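Phytochromobilin synthase (Solanum lycopersicum, PDB 6KME) binds biliverdin IX alpha and, as a member of the ferredoxin-dependent bilin reductases, probably reduces it to phytochromobilin, the precursor of the phytochrome chromophore. Local coordinates at residues L232-H242 against I258-V266. The protein carries 1 engineered substitution. Numbering follows the deposited sequence.
Sequences LTWRSEKDPGH and ITKFLFNGV. With BLA (biliverdine IX alpha), chain B.
F263, the first residue past helix 251-262, lays its ring against R235 near the end of helix 218-238, and two CH-pi contacts join the segments. R235 CB stands 3.8 Å from the F263 ring centroid, 18° off the normal, hence over the face; L262 CB covers the opposite face. The R235 guanidinium turns its own face to F263 CE1, the two planes 61° apart, so the groups are not stacked. The second CH-pi contact puts I258 CD1 3.6 Å from the H242 ring centroid, while H242 CE1 meets the edge of F263.

Van der Waals contacts continue along the helix. L232 CG lies anti to the carbonyl carbon, which aims the branch at the other segment; chi2 then parts the methyls, CD1 to the turn, 3.5 Å from N264 O, and CD2 to the apolar edge of F263. V266 CG2 touches T233 OG1, itself bonded to H229 O, and S236 OG.

No hydrogen bond crosses between the segments. R235 grips D239 side-on: NE reaches D239 OD1 nearly straight (171°) from above the carboxylate plane, and NH2 bridges to D239 OD2 at 2.7 Å on the syn side. H242 NE2 donates to R235 O at 2.8 Å. N116 OD1 and Y231 OH hold the guanidinium further, and NH2 lies 3.4 Å from BLA CMB.

With an alanine at R235, the D239 carboxylate would probably lose its charged mate and F263 CE1 and CZ the guanidinium packed on them. Apolar and CH-pi contacts thus join helix 218-238 to the end of helix 251-262 and the turn after it, while the salt bridge, between two residues of the biliverdin pocket, links this packing to the pocket wall.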
loop_
_atom_site.group_PDB
_atom_site.type_symbol
_atom_site.label_atom_id
_atom_site.label_comp_id
_atom_site.label_asym_id
_atom_site.label_seq_id
_atom_site.Cartn_x
_atom_site.Cartn_y
_atom_site.Cartn_z
ATOM N N LEU A 232 -3.635 8.428 -2.991
ATOM C CA LEU A 232 -4.703 7.619 -3.578
ATOM C C LEU A 232 -4.795 7.853 -5.080
ATOM O O LEU A 232 -5.103 6.931 -5.848
ATOM C CB LEU A 232 -6.056 7.960 -2.929
ATOM C CG LEU A 232 -6.157 7.737 -1.423
ATOM C CD1 LEU A 232 -7.478 8.315 -0.873
ATOM C CD2 LEU A 232 -6.020 6.249 -1.116
ATOM N N THR A 233 -4.572 9.089 -5.507
ATOM C CA THR A 233 -4.678 9.405 -6.924
ATOM C C THR A 233 -3.582 8.704 -7.715
ATOM O O THR A 233 -3.846 8.123 -8.778
ATOM C CB THR A 233 -4.611 10.915 -7.125
ATOM O OG1 THR A 233 -5.753 11.535 -6.517
ATOM C CG2 THR A 233 -4.585 11.244 -8.610
ATOM N N TRP A 234 -2.346 8.740 -7.205
ATOM C CA TRP A 234 -1.255 8.022 -7.863
ATOM C C TRP A 234 -1.579 6.541 -7.999
ATOM O O TRP A 234 -1.535 5.979 -9.103
ATOM C CB TRP A 234 0.055 8.206 -7.091
ATOM C CG TRP A 234 1.103 7.234 -7.551
ATOM C CD1 TRP A 234 1.460 6.054 -6.947
ATOM C CD2 TRP A 234 1.891 7.324 -8.752
ATOM N NE1 TRP A 234 2.434 5.418 -7.692
ATOM C CE2 TRP A 234 2.719 6.179 -8.797
ATOM C CE3 TRP A 234 1.993 8.276 -9.775
ATOM C CZ2 TRP A 234 3.629 5.950 -9.841
ATOM C CZ3 TRP A 234 2.908 8.049 -10.814
ATOM C CH2 TRP A 234 3.708 6.894 -10.834
ATOM N N ARG A 235 -1.928 5.893 -6.882
ATOM C CA ARG A 235 -2.136 4.450 -6.897
ATOM C C ARG A 235 -3.354 4.065 -7.720
ATOM O O ARG A 235 -3.324 3.058 -8.439
ATOM C CB ARG A 235 -2.244 3.917 -5.460
ATOM C CG ARG A 235 -0.925 4.008 -4.684
ATOM C CD ARG A 235 -0.918 3.124 -3.433
ATOM N NE ARG A 235 -0.960 1.708 -3.796
ATOM C CZ ARG A 235 -1.176 0.724 -2.932
ATOM N NH1 ARG A 235 -1.355 0.997 -1.637
ATOM N NH2 ARG A 235 -1.211 -0.530 -3.359
ATOM N N SER A 236 -4.432 4.850 -7.665
ATOM C CA SER A 236 -5.590 4.440 -8.450
ATOM C C SER A 236 -5.315 4.541 -9.945
ATOM O O SER A 236 -5.949 3.828 -10.727
ATOM C CB SER A 236 -6.836 5.243 -8.060
ATOM O OG SER A 236 -6.746 6.568 -8.517
ATOM N N GLU A 237 -4.352 5.367 -10.359
ATOM C CA GLU A 237 -3.993 5.469 -11.773
ATOM C C GLU A 237 -2.935 4.449 -12.205
ATOM O O GLU A 237 -3.023 3.912 -13.313
ATOM C CB GLU A 237 -3.500 6.889 -12.090
ATOM C CG GLU A 237 -3.228 7.161 -13.585
ATOM C CD GLU A 237 -4.505 7.329 -14.413
ATOM O OE1 GLU A 237 -5.502 7.867 -13.890
ATOM O OE2 GLU A 237 -4.510 6.920 -15.594
ATOM N N LYS A 238 -1.938 4.157 -11.359
ATOM C CA LYS A 238 -0.713 3.493 -11.810
ATOM C C LYS A 238 -0.309 2.222 -11.056
ATOM O O LYS A 238 0.737 1.649 -11.396
ATOM C CB LYS A 238 0.470 4.482 -11.747
ATOM C CG LYS A 238 0.410 5.635 -12.770
ATOM C CD LYS A 238 0.335 5.097 -14.198
ATOM C CE LYS A 238 0.431 6.189 -15.260
ATOM N NZ LYS A 238 0.147 5.635 -16.628
ATOM N N ASP A 239 -1.064 1.775 -10.040
ATOM C CA ASP A 239 -0.656 0.578 -9.301
ATOM C C ASP A 239 -0.497 -0.596 -10.269
ATOM O O ASP A 239 -1.340 -0.792 -11.151
ATOM C CB ASP A 239 -1.666 0.212 -8.208
ATOM C CG ASP A 239 -1.047 0.212 -6.781
ATOM O OD1 ASP A 239 -0.313 1.158 -6.415
ATOM O OD2 ASP A 239 -1.321 -0.739 -6.017
ATOM N N PRO A 240 0.570 -1.385 -10.145
ATOM C CA PRO A 240 0.791 -2.473 -11.119
ATOM C C PRO A 240 -0.315 -3.529 -11.160
ATOM O O PRO A 240 -0.473 -4.183 -12.196
ATOM C CB PRO A 240 2.131 -3.070 -10.676
ATOM C CG PRO A 240 2.839 -1.913 -10.034
ATOM C CD PRO A 240 1.739 -1.192 -9.273
ATOM N N GLY A 241 -1.106 -3.700 -10.099
ATOM C CA GLY A 241 -2.089 -4.781 -10.135
ATOM C C GLY A 241 -3.297 -4.536 -11.030
ATOM O O GLY A 241 -4.091 -5.460 -11.231
ATOM N N HIS A 242 -3.454 -3.329 -11.576
ATOM C CA HIS A 242 -4.695 -2.991 -12.265
ATOM C C HIS A 242 -4.912 -3.851 -13.505
ATOM O O HIS A 242 -6.058 -4.193 -13.829
ATOM C CB HIS A 242 -4.690 -1.499 -12.619
ATOM C CG HIS A 242 -4.702 -0.609 -11.412
ATOM N ND1 HIS A 242 -4.955 -1.091 -10.143
ATOM C CD2 HIS A 242 -4.481 0.720 -11.273
ATOM C CE1 HIS A 242 -4.896 -0.094 -9.275
ATOM N NE2 HIS A 242 -4.607 1.014 -9.936
ATOM N N ILE A 258 -11.249 -0.273 -8.116
ATOM C CA ILE A 258 -10.014 0.457 -7.855
ATOM C C ILE A 258 -10.306 1.812 -7.220
ATOM O O ILE A 258 -9.712 2.179 -6.198
ATOM C CB ILE A 258 -9.207 0.596 -9.159
ATOM C CG1 ILE A 258 -8.608 -0.763 -9.541
ATOM C CG2 ILE A 258 -8.140 1.676 -9.024
ATOM C CD1 ILE A 258 -8.195 -0.890 -11.022
ATOM N N THR A 259 -11.217 2.582 -7.813
ATOM C CA THR A 259 -11.441 3.952 -7.374
ATOM C C THR A 259 -12.413 4.069 -6.204
ATOM O O THR A 259 -12.338 5.046 -5.447
ATOM C CB THR A 259 -11.971 4.795 -8.528
ATOM O OG1 THR A 259 -13.183 4.204 -9.019
ATOM C CG2 THR A 259 -10.937 4.863 -9.649
ATOM N N LYS A 260 -13.345 3.125 -6.053
ATOM C CA LYS A 260 -14.347 3.224 -4.996
ATOM C C LYS A 260 -14.084 2.302 -3.816
ATOM O O LYS A 260 -14.679 2.505 -2.743
ATOM C CB LYS A 260 -15.743 2.934 -5.560
ATOM C CG LYS A 260 -16.170 3.919 -6.640
ATOM C CD LYS A 260 -17.674 3.902 -6.829
ATOM C CE LYS A 260 -18.090 4.620 -8.102
ATOM N NZ LYS A 260 -17.787 3.816 -9.324
ATOM N N PHE A 261 -13.205 1.306 -3.964
ATOM C CA PHE A 261 -12.890 0.411 -2.849
ATOM C C PHE A 261 -11.411 0.482 -2.487
ATOM O O PHE A 261 -11.079 0.969 -1.399
ATOM C CB PHE A 261 -13.332 -1.026 -3.151
ATOM C CG PHE A 261 -13.021 -1.992 -2.044
ATOM C CD1 PHE A 261 -13.836 -2.055 -0.915
ATOM C CD2 PHE A 261 -11.882 -2.798 -2.102
ATOM C CE1 PHE A 261 -13.549 -2.924 0.119
ATOM C CE2 PHE A 261 -11.587 -3.676 -1.077
ATOM C CZ PHE A 261 -12.420 -3.739 0.044
ATOM N N LEU A 262 -10.505 0.026 -3.360
ATOM C CA LEU A 262 -9.099 -0.064 -2.972
ATOM C C LEU A 262 -8.539 1.300 -2.627
ATOM O O LEU A 262 -7.784 1.442 -1.660
ATOM C CB LEU A 262 -8.270 -0.698 -4.099
ATOM C CG LEU A 262 -8.596 -2.169 -4.392
ATOM C CD1 LEU A 262 -7.855 -2.622 -5.633
ATOM C CD2 LEU A 262 -8.225 -3.058 -3.188
ATOM N N PHE A 263 -8.873 2.318 -3.416
ATOM C CA PHE A 263 -8.376 3.661 -3.165
ATOM C C PHE A 263 -9.536 4.613 -2.966
ATOM O O PHE A 263 -9.499 5.774 -3.369
ATOM C CB PHE A 263 -7.402 4.068 -4.269
ATOM C CG PHE A 263 -6.298 3.067 -4.396
ATOM C CD1 PHE A 263 -5.403 2.897 -3.348
ATOM C CD2 PHE A 263 -6.253 2.191 -5.457
ATOM C CE1 PHE A 263 -4.424 1.921 -3.406
ATOM C CE2 PHE A 263 -5.277 1.213 -5.531
ATOM C CZ PHE A 263 -4.364 1.076 -4.503
ATOM N N ASN A 264 -10.581 4.092 -2.317
ATOM C CA ASN A 264 -11.694 4.902 -1.841
ATOM C C ASN A 264 -11.165 6.170 -1.188
ATOM O O ASN A 264 -10.225 6.127 -0.387
ATOM C CB ASN A 264 -12.530 4.088 -0.847
ATOM C CG ASN A 264 -13.649 4.895 -0.227
ATOM O OD1 ASN A 264 -13.441 5.594 0.758
ATOM N ND2 ASN A 264 -14.846 4.790 -0.790
ATOM N N GLY A 265 -11.744 7.302 -1.569
ATOM C CA GLY A 265 -11.265 8.606 -1.173
ATOM C C GLY A 265 -10.673 9.406 -2.316
ATOM O O GLY A 265 -10.564 10.637 -2.206
ATOM N N VAL A 266 -10.281 8.748 -3.412
ATOM C CA VAL A 266 -9.814 9.508 -4.566
ATOM C C VAL A 266 -10.922 10.431 -5.074
ATOM O O VAL A 266 -10.646 11.534 -5.560
ATOM C CB VAL A 266 -9.283 8.551 -5.660
ATOM C CG1 VAL A 266 -10.391 7.665 -6.156
ATOM C CG2 VAL A 266 -8.676 9.332 -6.792
HETATM C CHA BLA B . 4.721 -5.702 -9.795
HETATM N NA BLA B . 4.046 -4.139 -7.840
HETATM C C1A BLA B . 4.948 -4.544 -8.837
HETATM C C2A BLA B . 6.100 -3.643 -8.778
HETATM C C3A BLA B . 5.841 -2.681 -7.705
HETATM C C4A BLA B . 4.562 -3.008 -7.142
HETATM C CMA BLA B . 6.721 -1.533 -7.203
HETATM C CAA BLA B . 7.305 -3.759 -9.754
HETATM C CBA BLA B . 6.942 -3.111 -11.063
HETATM C CGA BLA B . 7.315 -1.583 -11.049
HETATM O O1A BLA B . 8.458 -1.420 -10.739
HETATM O O2A BLA B . 6.403 -0.871 -11.354
HETATM C CHB BLA B . 3.828 -2.337 -5.973
HETATM N NB BLA B . 4.187 0.041 -6.321
HETATM C C1B BLA B . 3.522 -1.017 -5.659
HETATM C C2B BLA B . 2.917 -0.283 -4.387
HETATM C C3B BLA B . 3.030 1.094 -4.536
HETATM C C4B BLA B . 3.816 1.329 -5.828
HETATM C CMB BLA B . 2.114 -1.073 -3.370
HETATM O OB BLA B . 4.097 2.351 -6.433
HETATM C CAB BLA B . 2.683 2.368 -3.805
HETATM C CBB BLA B . 2.754 3.701 -4.027
HETATM N NC BLA B . 0.019 -6.421 -7.453
HETATM C C1C BLA B . -0.826 -6.015 -6.395
HETATM C C2C BLA B . -2.184 -6.673 -6.678
HETATM C C3C BLA B . -2.050 -7.410 -7.855
HETATM C C4C BLA B . -0.606 -7.264 -8.392
HETATM C CMC BLA B . -3.341 -6.417 -5.704
HETATM O OC BLA B . -0.350 -5.285 -5.541
HETATM C CAC BLA B . -3.121 -8.210 -8.508
HETATM C CBC BLA B . -4.460 -8.062 -8.607
HETATM C CHD BLA B . 0.109 -7.717 -9.469
HETATM N ND BLA B . 2.370 -6.465 -9.299
HETATM C C1D BLA B . 1.518 -7.318 -9.866
HETATM C C2D BLA B . 2.097 -7.980 -11.104
HETATM C C3D BLA B . 3.378 -7.481 -11.257
HETATM C C4D BLA B . 3.610 -6.473 -10.094
HETATM C CMD BLA B . 1.276 -8.980 -11.897
HETATM C CAD BLA B . 4.476 -7.741 -12.296
HETATM C CBD BLA B . 4.175 -7.157 -13.663
HETATM C CGD BLA B . 4.219 -5.568 -13.742
HETATM O O1D BLA B . 3.218 -5.124 -14.276
HETATM O O2D BLA B . 5.233 -5.076 -13.265
#